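Local coordinates for protein phosphatase 2C (Toxoplasma gondii, PDB 3D8K) that probably acts as a metal-dependent serine/threonine protein phosphatase of the PP2C family, removing phosphate from phosphoserine and phosphothreonine in proteins, at residues M53-F57 / G103-L108; I109-E115 / I165-A171. All coordinates share one frame; numbering follows the deposited sequence.

Interaction 1 of 2, residues M53-F57 / G103-L108; sequences MFDGF and GGSSAL
Met53 and Leu108 pair at the regular end of an antiparallel contact between neighbouring strands of the PP2C beta-sandwich. Further along, 53-57 runs into Asp55-Gly56, which matches the DG motif that carries a metal-binding aspartate in relatives.

Backbone bonds come first. Met53 N gives a 2.8 Å hydrogen bond to Leu108 O, and Leu108 N returns a weak one to Met53 O. Beyond this the pairing is loose. Ser106 N still points almost straight at Asp55 O (2.7 Å, 174° at the hydrogen), arriving from above the carbonyl plane, and Ser106 OG adds a weak bond to Asp55 O at 3.3 Å. That carbonyl is therefore approached by two donors of one residue, with the CA-H of Ser105 as a further contact. The Asp55 carboxylate takes a weak hydrogen bond from Asn315 at OD1 and has a long, weak ion pair with Lys314 at OD2.

Apolar packing falls on the two faces of the sheet. On one, Met53 CB lies 4.2 Å from Leu108 CB, while the rest of this selenomethionine, with its SE atom, turns off from 103-108. On the other, Phe54 has CG anti to its carbonyl carbon (chi1 -62°), which carries the ring down beside Ala107, CE1 to CB 3.8 Å. Leu66 and Ala67 of helix 61-74 also pack against that ring.

Past the strands, one face of the Phe57 ring lies over the backbone at Gly104 and Ser105 N. Gly104 CA sits over the ring centre in a CH-pi contact, 3.3 Å from the centroid, and Gly104 adopts backbone angles that call for glycine.

Ser105 supplies the last polar element. Its hydroxyl comes up to the edge of the Phe54 ring, and Ser105 OG donates to Ser106 O at 2.9 Å, tilted 25° from the carbonyl plane.

Interaction 2 of 2, residues I109-E115 / I165-A171; sequences IIFVRYE and IYTIHVA
Tyr114 crosses the ring of Tyr166, and its CB and one side of its ring find neighbours on 165-171. Its CB rests 3.5 Å from Tyr166 CE1. With CG anti to the backbone N (chi1 165°), the ring swings across the other tyrosine, and Tyr114 CG is 3.9 Å from the same CE1. Tyr114 CD1 then stands over the centre of one face of the Tyr166 ring, while also lying 3.3 Å from Ile165 O. The two ring planes are inclined at 49°. Further out, Tyr114 CE1 passes Ile165 N, and the tip, OH, hydrogen-bonds Lys163 O; Tyr166 OH instead binds Pro324 O.

Both tyrosines belong to an antiparallel pair inside one sheet of the PP2C sandwich, in unbroken register from Ile109-Ala171 to Glu115-Ile165. Hydrogen-bonded pairs alternate with non-hydrogen-bonded ones. Phe111 N bonds His169 O at 2.9 Å, whereas the Ile165 N to Glu115 O bond is weak.

Ile110, Val112 and Ile168 share the tyrosines' face, where Val112 and Ile168 meet Ile265 of the other sheet; Ile110 and Ile168 run side by side, CG2 to CG2 4.1 Å. On the reverse face Phe111 CB packs on His169 CB at 3.7 Å, and helix 82-97 touches Phe111, Ile109 and Ala171. There too Glu115 bends back at chi2 (-81°) past Ile165, bringing OE1 to Thr167 OG1, which donates a 2.8 Å bond on the syn side of the carboxylate but well out of its plane.

Overall arrangement
Interactions 1 and 2 lie in series on strand 106-115, which pairs with 48-55 on one edge and with 165-173 on the other, so all four segments belong to one sheet. Their centres are about 21 Å apart, on opposite sides of the chain's centre. They meet where Leu108 CD2 of interaction 1 packs on Val170 CG1 of interaction 2, at 3.6 Å. Interaction 1 includes the Asp-Gly motif, which in relatives belongs to the metal site. Interaction 2 leads along the strand away from that motif; at its far end the Tyr114 side chain is about 4 Å from a bound sulfate, probably from the crystallisation liquor.

Interaction 1 of 2, residues M53-F57 / G103-L108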
loop_
_atom_site.group_PDB
_atom_site.type_symbol
_atom_site.label_atom_id
_atom_site.label_comp_id
_atom_site.label_asym_id
_atom_site.label_seq_id
_atom_site.Cartn_x
_atom_site.Cartn_y
_atom_site.Cartn_z
HETATM N N MSE C 53 -13.729 -5.844 27.682
HETATM C CA MSE C 53 -13.381 -5.986 29.086
HETATM C C MSE C 53 -13.761 -7.368 29.606
HETATM O O MSE C 53 -14.904 -7.811 29.468
HETATM C CB MSE C 53 -14.096 -4.909 29.873
HETATM C CG MSE C 53 -13.478 -4.652 31.183
HETATM SE SE MSE C 53 -14.011 -2.874 31.699
HETATM C CE MSE C 53 -12.289 -1.979 31.364
ATOM N N PHE C 54 -12.801 -8.050 30.206
ATOM C CA PHE C 54 -13.055 -9.378 30.718
ATOM C C PHE C 54 -12.733 -9.459 32.200
ATOM O O PHE C 54 -11.590 -9.335 32.608
ATOM C CB PHE C 54 -12.230 -10.372 29.908
ATOM C CG PHE C 54 -12.588 -10.389 28.455
ATOM C CD1 PHE C 54 -13.750 -11.025 28.025
ATOM C CD2 PHE C 54 -11.793 -9.733 27.515
ATOM C CE1 PHE C 54 -14.116 -11.009 26.684
ATOM C CE2 PHE C 54 -12.145 -9.705 26.175
ATOM C CZ PHE C 54 -13.306 -10.344 25.753
ATOM N N ASP C 55 -13.759 -9.646 33.012
ATOM C CA ASP C 55 -13.561 -9.750 34.448
ATOM C C ASP C 55 -13.806 -11.196 34.870
ATOM O O ASP C 55 -14.944 -11.669 34.880
ATOM C CB ASP C 55 -14.510 -8.789 35.177
ATOM C CG ASP C 55 -14.315 -8.810 36.673
ATOM O OD1 ASP C 55 -13.144 -8.890 37.108
ATOM O OD2 ASP C 55 -15.323 -8.742 37.410
ATOM N N GLY C 56 -12.728 -11.891 35.220
ATOM C CA GLY C 56 -12.842 -13.292 35.595
ATOM C C GLY C 56 -13.025 -13.643 37.060
ATOM O O GLY C 56 -12.412 -13.033 37.937
ATOM N N PHE C 57 -13.880 -14.624 37.344
ATOM C CA PHE C 57 -14.066 -15.022 38.731
ATOM C C PHE C 57 -13.142 -16.163 39.117
ATOM O O PHE C 57 -13.134 -17.239 38.505
ATOM C CB PHE C 57 -15.516 -15.383 39.060
ATOM C CG PHE C 57 -16.287 -15.959 37.925
ATOM C CD1 PHE C 57 -16.755 -15.141 36.896
ATOM C CD2 PHE C 57 -16.631 -17.306 37.927
ATOM C CE1 PHE C 57 -17.565 -15.650 35.891
ATOM C CE2 PHE C 57 -17.439 -17.832 36.929
ATOM C CZ PHE C 57 -17.911 -17.003 35.906
ATOM N N GLY C 103 -13.069 -22.364 34.341
ATOM C CA GLY C 103 -14.203 -21.472 34.127
ATOM C C GLY C 103 -14.279 -20.240 34.998
ATOM O O GLY C 103 -14.071 -20.327 36.207
ATOM N N GLY C 104 -14.566 -19.090 34.380
ATOM C CA GLY C 104 -14.673 -17.863 35.146
ATOM C C GLY C 104 -14.388 -16.531 34.466
ATOM O O GLY C 104 -13.238 -16.090 34.437
ATOM N N SER C 105 -15.420 -15.887 33.915
ATOM C CA SER C 105 -15.261 -14.566 33.292
ATOM C C SER C 105 -16.476 -13.905 32.632
ATOM O O SER C 105 -17.189 -14.516 31.826
ATOM C CB SER C 105 -14.089 -14.559 32.301
ATOM O OG SER C 105 -14.032 -13.308 31.648
ATOM N N SER C 106 -16.680 -12.636 32.995
ATOM C CA SER C 106 -17.761 -11.825 32.457
ATOM C C SER C 106 -17.169 -11.128 31.264
ATOM O O SER C 106 -15.959 -11.160 31.053
ATOM C CB SER C 106 -18.206 -10.754 33.437
ATOM O OG SER C 106 -17.255 -9.709 33.456
ATOM N N ALA C 107 -18.025 -10.480 30.496
ATOM C CA ALA C 107 -17.574 -9.793 29.318
ATOM C C ALA C 107 -18.392 -8.555 29.023
ATOM O O ALA C 107 -19.576 -8.462 29.355
ATOM C CB ALA C 107 -17.625 -10.727 28.137
ATOM N N LEU C 108 -17.731 -7.603 28.386
ATOM C CA LEU C 108 -18.355 -6.363 27.984
ATOM C C LEU C 108 -17.605 -5.933 26.735
ATOM O O LEU C 108 -16.395 -5.684 26.775
ATOM C CB LEU C 108 -18.206 -5.317 29.073
ATOM C CG LEU C 108 -19.250 -4.203 29.023
ATOM C CD1 LEU C 108 -18.787 -3.090 29.953
ATOM C CD2 LEU C 108 -19.430 -3.665 27.609
#

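Interaction 2 of 2, residues I109-E115 / I165-A171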
loop_
_atom_site.group_PDB
_atom_site.type_symbol
_atom_site.label_atom_id
_atom_site.label_comp_id
_atom_site.label_asym_id
_atom_site.label_seq_id
_atom_site.Cartn_x
_atom_site.Cartn_y
_atom_site.Cartn_z
ATOM N N ILE C 109 -18.312 -5.880 25.616
ATOM C CA ILE C 109 -17.682 -5.484 24.372
ATOM C C ILE C 109 -18.335 -4.254 23.778
ATOM O O ILE C 109 -19.552 -4.169 23.690
ATOM C CB ILE C 109 -17.731 -6.612 23.345
ATOM C CG1 ILE C 109 -17.161 -7.896 23.960
ATOM C CG2 ILE C 109 -16.960 -6.197 22.113
ATOM C CD1 ILE C 109 -16.989 -9.044 22.984
ATOM N N ILE C 110 -17.515 -3.293 23.379
ATOM C CA ILE C 110 -18.034 -2.082 22.791
ATOM C C ILE C 110 -17.538 -1.868 21.368
ATOM O O ILE C 110 -16.343 -1.831 21.120
ATOM C CB ILE C 110 -17.648 -0.860 23.631
ATOM C CG1 ILE C 110 -18.014 -1.097 25.093
ATOM C CG2 ILE C 110 -18.377 0.354 23.130
ATOM C CD1 ILE C 110 -17.443 -0.069 26.036
ATOM N N PHE C 111 -18.474 -1.741 20.438
ATOM C CA PHE C 111 -18.153 -1.477 19.045
ATOM C C PHE C 111 -18.491 -0.013 18.830
ATOM O O PHE C 111 -19.605 0.427 19.147
ATOM C CB PHE C 111 -19.023 -2.321 18.127
ATOM C CG PHE C 111 -18.818 -3.783 18.295
ATOM C CD1 PHE C 111 -18.066 -4.503 17.372
ATOM C CD2 PHE C 111 -19.349 -4.449 19.393
ATOM C CE1 PHE C 111 -17.841 -5.869 17.538
ATOM C CE2 PHE C 111 -19.135 -5.803 19.570
ATOM C CZ PHE C 111 -18.379 -6.517 18.638
ATOM N N VAL C 112 -17.543 0.756 18.308
ATOM C CA VAL C 112 -17.815 2.162 18.063
ATOM C C VAL C 112 -17.528 2.575 16.616
ATOM O O VAL C 112 -16.381 2.546 16.158
ATOM C CB VAL C 112 -17.023 3.023 19.047
ATOM C CG1 VAL C 112 -17.361 4.497 18.847
ATOM C CG2 VAL C 112 -17.356 2.584 20.461
ATOM N N ARG C 113 -18.586 2.941 15.894
ATOM C CA ARG C 113 -18.467 3.363 14.499
ATOM C C ARG C 113 -18.904 4.807 14.379
ATOM O O ARG C 113 -19.810 5.251 15.076
ATOM C CB ARG C 113 -19.344 2.488 13.577
ATOM C CG ARG C 113 -19.262 2.827 12.068
ATOM C CD ARG C 113 -19.445 1.593 11.132
ATOM N NE ARG C 113 -18.316 1.418 10.196
ATOM C CZ ARG C 113 -17.869 0.246 9.720
ATOM N NH1 ARG C 113 -18.453 -0.903 10.075
ATOM N NH2 ARG C 113 -16.801 0.222 8.916
ATOM N N TYR C 114 -18.234 5.545 13.504
ATOM C CA TYR C 114 -18.582 6.932 13.253
ATOM C C TYR C 114 -19.007 7.005 11.804
ATOM O O TYR C 114 -18.369 6.424 10.933
ATOM C CB TYR C 114 -17.384 7.857 13.455
ATOM C CG TYR C 114 -17.572 9.254 12.871
ATOM C CD1 TYR C 114 -18.278 10.240 13.564
ATOM C CD2 TYR C 114 -17.049 9.582 11.620
ATOM C CE1 TYR C 114 -18.457 11.514 13.029
ATOM C CE2 TYR C 114 -17.224 10.851 11.073
ATOM C CZ TYR C 114 -17.926 11.811 11.782
ATOM O OH TYR C 114 -18.080 13.072 11.248
ATOM N N GLU C 115 -20.108 7.691 11.554
ATOM C CA GLU C 115 -20.574 7.867 10.193
ATOM C C GLU C 115 -20.777 9.353 10.008
ATOM O O GLU C 115 -21.561 9.978 10.731
ATOM C CB GLU C 115 -21.889 7.123 9.930
ATOM C CG GLU C 115 -22.985 7.399 10.926
ATOM C CD GLU C 115 -22.822 6.570 12.183
ATOM O OE1 GLU C 115 -23.637 6.727 13.116
ATOM O OE2 GLU C 115 -21.878 5.752 12.238
ATOM N N ILE C 165 -22.338 11.435 13.803
ATOM C CA ILE C 165 -22.634 10.833 15.098
ATOM C C ILE C 165 -21.832 9.560 15.242
ATOM O O ILE C 165 -21.259 9.063 14.276
ATOM C CB ILE C 165 -24.121 10.456 15.232
ATOM C CG1 ILE C 165 -24.508 9.461 14.136
ATOM C CG2 ILE C 165 -24.984 11.702 15.156
ATOM C CD1 ILE C 165 -25.950 9.004 14.212
ATOM N N TYR C 166 -21.795 9.032 16.457
ATOM C CA TYR C 166 -21.077 7.800 16.731
ATOM C C TYR C 166 -22.072 6.706 17.100
ATOM O O TYR C 166 -22.870 6.870 18.024
ATOM C CB TYR C 166 -20.093 8.015 17.876
ATOM C CG TYR C 166 -18.885 8.839 17.501
ATOM C CD1 TYR C 166 -17.740 8.235 16.983
ATOM C CD2 TYR C 166 -18.871 10.220 17.690
ATOM C CE1 TYR C 166 -16.608 8.986 16.676
ATOM C CE2 TYR C 166 -17.745 10.977 17.384
ATOM C CZ TYR C 166 -16.616 10.356 16.883
ATOM O OH TYR C 166 -15.484 11.096 16.618
ATOM N N THR C 167 -22.044 5.600 16.362
ATOM C CA THR C 167 -22.933 4.490 16.663
ATOM C C THR C 167 -22.258 3.558 17.648
ATOM O O THR C 167 -21.146 3.098 17.417
ATOM C CB THR C 167 -23.297 3.697 15.420
ATOM O OG1 THR C 167 -24.210 4.457 14.628
ATOM C CG2 THR C 167 -23.955 2.401 15.799
ATOM N N ILE C 168 -22.932 3.288 18.752
ATOM C CA ILE C 168 -22.378 2.413 19.757
ATOM C C ILE C 168 -23.148 1.122 19.924
ATOM O O ILE C 168 -24.365 1.113 20.065
ATOM C CB ILE C 168 -22.332 3.095 21.114
ATOM C CG1 ILE C 168 -21.376 4.288 21.060
ATOM C CG2 ILE C 168 -21.918 2.092 22.180
ATOM C CD1 ILE C 168 -21.468 5.188 22.277
ATOM N N HIS C 169 -22.408 0.022 19.893
ATOM C CA HIS C 169 -22.979 -1.301 20.093
ATOM C C HIS C 169 -22.357 -1.857 21.356
ATOM O O HIS C 169 -21.131 -1.912 21.497
ATOM C CB HIS C 169 -22.644 -2.245 18.945
ATOM C CG HIS C 169 -23.540 -2.105 17.763
ATOM N ND1 HIS C 169 -23.397 -1.098 16.833
ATOM C CD2 HIS C 169 -24.596 -2.846 17.355
ATOM C CE1 HIS C 169 -24.323 -1.226 15.902
ATOM N NE2 HIS C 169 -25.065 -2.280 16.195
ATOM N N VAL C 170 -23.190 -2.255 22.294
ATOM C CA VAL C 170 -22.636 -2.822 23.489
ATOM C C VAL C 170 -23.089 -4.258 23.612
ATOM O O VAL C 170 -24.276 -4.550 23.553
ATOM C CB VAL C 170 -23.066 -2.049 24.734
ATOM C CG1 VAL C 170 -22.459 -2.714 25.975
ATOM C CG2 VAL C 170 -22.622 -0.608 24.626
ATOM N N ALA C 171 -22.125 -5.154 23.755
ATOM C CA ALA C 171 -22.403 -6.574 23.927
ATOM C C ALA C 171 -22.037 -6.876 25.362
ATOM O O ALA C 171 -20.882 -7.160 25.644
ATOM C CB ALA C 171 -21.544 -7.404 22.985
#